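Local coordinates for gliding motility protein MglB (Myxococcus xanthus, PDB 6IZW) that probably acts as a Roadblock/LC7 adaptor in gliding motility, with a likely role in guanyl-nucleotide exchange on a partner protein, at residues F32-N37 and S57-N62. The protein carries 1 engineered substitution. Residues are numbered along the deposited sequence; the frame is centred on the assembly and turned at random.
Sequences FLVDKN and SLTAGN. With SO4 (sulfate ion), chain H.
Thr-59 on helix 52-72 meets Phe-32 and Val-34 on strand 28-35. This is helix-on-sheet packing within the Roadblock/LC7 domain, where the helix lies against an antiparallel sheet. The axes of strand segment 32-35 and helix segment 57-62 come within 8.4 Å and cross at -56°. Thr-59 uses its two branches differently. Its OG1 sits at the edge of the Phe-32 ring, in the ring plane, 3.5 Å from CZ. The two side chains run alongside each other, pointing opposite ways. With chi1 at -71°, OG1 lies opposite the Thr-59 carbonyl carbon and also hydrogen-bonds to Leu-55 O, one turn earlier, which satisfies the buried hydroxyl. The other branch, CG2, touches Val-34 CG1 at 3.6 Å. Val-34 CG2 turns to Ala-60 instead, 4.2 Å from its CB, so the valine straddles two successive helix residues. On the helix, Leu-58 and Thr-59 also pack against Gly-68 and Leu-69 of the second MglB subunit.

At the strand end the helix meets backbone rather than side chains. The Ala-60 methyl points at the chain, with CB 3.6 Å from Asp-35 O and 3.2 Å from Lys-36 O. Here the chain leaves strand 28-35 and turns toward strand 40-45. Asp-35 OD1 accepts from Asn-37 N at 2.9 Å, nearly straight at 174°, through its anti lone pair, forming an Asx turn. The Lys-36 side chain leads away from the helix segment to a salt bridge with Glu-77. A water links the two segments by donating to both Lys-36 O and Ala-60 O, the latter at 2.7 Å.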
loop_
_atom_site.group_PDB
_atom_site.type_symbol
_atom_site.label_atom_id
_atom_site.label_comp_id
_atom_site.label_asym_id
_atom_site.label_seq_id
_atom_site.Cartn_x
_atom_site.Cartn_y
_atom_site.Cartn_z
ATOM N N PHE B 32 -2.895 17.360 1.341
ATOM C CA PHE B 32 -1.681 16.817 1.937
ATOM C C PHE B 32 -0.751 16.300 0.852
ATOM O O PHE B 32 -1.151 16.099 -0.298
ATOM C CB PHE B 32 -1.975 15.719 2.976
ATOM C CG PHE B 32 -2.655 14.503 2.422
ATOM C CD1 PHE B 32 -1.915 13.450 1.906
ATOM C CD2 PHE B 32 -4.037 14.400 2.447
ATOM C CE1 PHE B 32 -2.547 12.316 1.398
ATOM C CE2 PHE B 32 -4.682 13.276 1.943
ATOM C CZ PHE B 32 -3.941 12.228 1.421
ATOM N N LEU B 33 0.504 16.097 1.251
ATOM C CA LEU B 33 1.583 15.684 0.374
ATOM C C LEU B 33 2.205 14.416 0.946
ATOM O O LEU B 33 2.518 14.367 2.139
ATOM C CB LEU B 33 2.625 16.798 0.252
ATOM C CG LEU B 33 3.611 16.661 -0.902
ATOM C CD1 LEU B 33 2.881 16.920 -2.211
ATOM C CD2 LEU B 33 4.841 17.580 -0.750
ATOM N N VAL B 34 2.376 13.390 0.107
ATOM C CA VAL B 34 2.819 12.074 0.561
ATOM C C VAL B 34 3.881 11.541 -0.389
ATOM O O VAL B 34 3.745 11.634 -1.613
ATOM C CB VAL B 34 1.646 11.075 0.679
ATOM C CG1 VAL B 34 0.870 10.982 -0.617
ATOM C CG2 VAL B 34 2.153 9.695 1.074
ATOM N N ASP B 35 4.950 11.000 0.180
ATOM C CA ASP B 35 5.933 10.261 -0.592
ATOM C C ASP B 35 5.320 8.969 -1.136
ATOM O O ASP B 35 4.370 8.415 -0.574
ATOM C CB ASP B 35 7.143 9.945 0.294
ATOM C CG ASP B 35 8.340 9.473 -0.496
ATOM O OD1 ASP B 35 8.286 8.374 -1.099
ATOM O OD2 ASP B 35 9.352 10.208 -0.504
ATOM N N LYS B 36 5.892 8.475 -2.232
ATOM C CA LYS B 36 5.405 7.234 -2.810
ATOM C C LYS B 36 5.533 6.067 -1.834
ATOM O O LYS B 36 4.684 5.164 -1.827
ATOM C CB LYS B 36 6.153 6.940 -4.112
ATOM C CG LYS B 36 5.450 7.502 -5.350
ATOM C CD LYS B 36 6.158 7.085 -6.629
ATOM C CE LYS B 36 5.644 7.908 -7.813
ATOM N NZ LYS B 36 6.192 7.416 -9.101
ATOM N N ASN B 37 6.562 6.073 -0.988
ATOM C CA ASN B 37 6.769 4.958 -0.081
ATOM C C ASN B 37 5.806 4.980 1.094
ATOM O O ASN B 37 5.869 4.075 1.926
ATOM C CB ASN B 37 8.222 4.928 0.418
ATOM C CG ASN B 37 8.616 6.169 1.236
ATOM O OD1 ASN B 37 7.794 6.791 1.927
ATOM N ND2 ASN B 37 9.891 6.522 1.164
ATOM N N SER B 57 -1.045 6.658 3.877
ATOM C CA SER B 57 -0.616 5.281 3.651
ATOM C C SER B 57 -1.485 4.603 2.595
ATOM O O SER B 57 -0.978 3.877 1.737
ATOM C CB SER B 57 -0.660 4.505 4.974
ATOM O OG SER B 57 -0.158 3.196 4.816
ATOM N N LEU B 58 -2.796 4.830 2.661
ATOM C CA LEU B 58 -3.705 4.330 1.644
ATOM C C LEU B 58 -3.445 5.005 0.302
ATOM O O LEU B 58 -3.492 4.355 -0.751
ATOM C CB LEU B 58 -5.142 4.564 2.094
ATOM C CG LEU B 58 -5.558 3.837 3.364
ATOM C CD1 LEU B 58 -6.792 4.504 3.955
ATOM C CD2 LEU B 58 -5.827 2.356 3.064
ATOM N N THR B 59 -3.145 6.303 0.330
ATOM C CA THR B 59 -2.878 7.023 -0.903
ATOM C C THR B 59 -1.684 6.423 -1.617
ATOM O O THR B 59 -1.757 6.104 -2.807
ATOM C CB THR B 59 -2.651 8.507 -0.605
ATOM O OG1 THR B 59 -3.899 9.109 -0.229
ATOM C CG2 THR B 59 -2.082 9.227 -1.822
ATOM N N ALA B 60 -0.576 6.239 -0.902
ATOM C CA ALA B 60 0.613 5.721 -1.563
ATOM C C ALA B 60 0.418 4.278 -1.989
ATOM O O ALA B 60 1.016 3.838 -2.979
ATOM C CB ALA B 60 1.831 5.855 -0.654
ATOM N N GLY B 61 -0.403 3.524 -1.254
ATOM C CA GLY B 61 -0.747 2.182 -1.696
ATOM C C GLY B 61 -1.572 2.204 -2.970
ATOM O O GLY B 61 -1.285 1.478 -3.926
ATOM N N ASN B 62 -2.599 3.053 -3.001
ATOM C CA ASN B 62 -3.402 3.215 -4.208
ATOM C C ASN B 62 -2.529 3.593 -5.403
ATOM O O ASN B 62 -2.550 2.915 -6.439
ATOM C CB ASN B 62 -4.489 4.263 -3.959
ATOM C CG ASN B 62 -5.208 4.683 -5.224
ATOM O OD1 ASN B 62 -5.164 3.999 -6.240
ATOM N ND2 ASN B 62 -5.872 5.823 -5.169
HETATM S S SO4 H . 13.198 5.996 -1.409
HETATM O O1 SO4 H . 13.058 6.136 0.033
HETATM O O2 SO4 H . 13.111 7.341 -1.981
HETATM O O3 SO4 H . 12.157 5.142 -1.944
HETATM O O4 SO4 H . 14.512 5.380 -1.657
HETATM O O HOH W 1 2.987 5.191 -4.185
#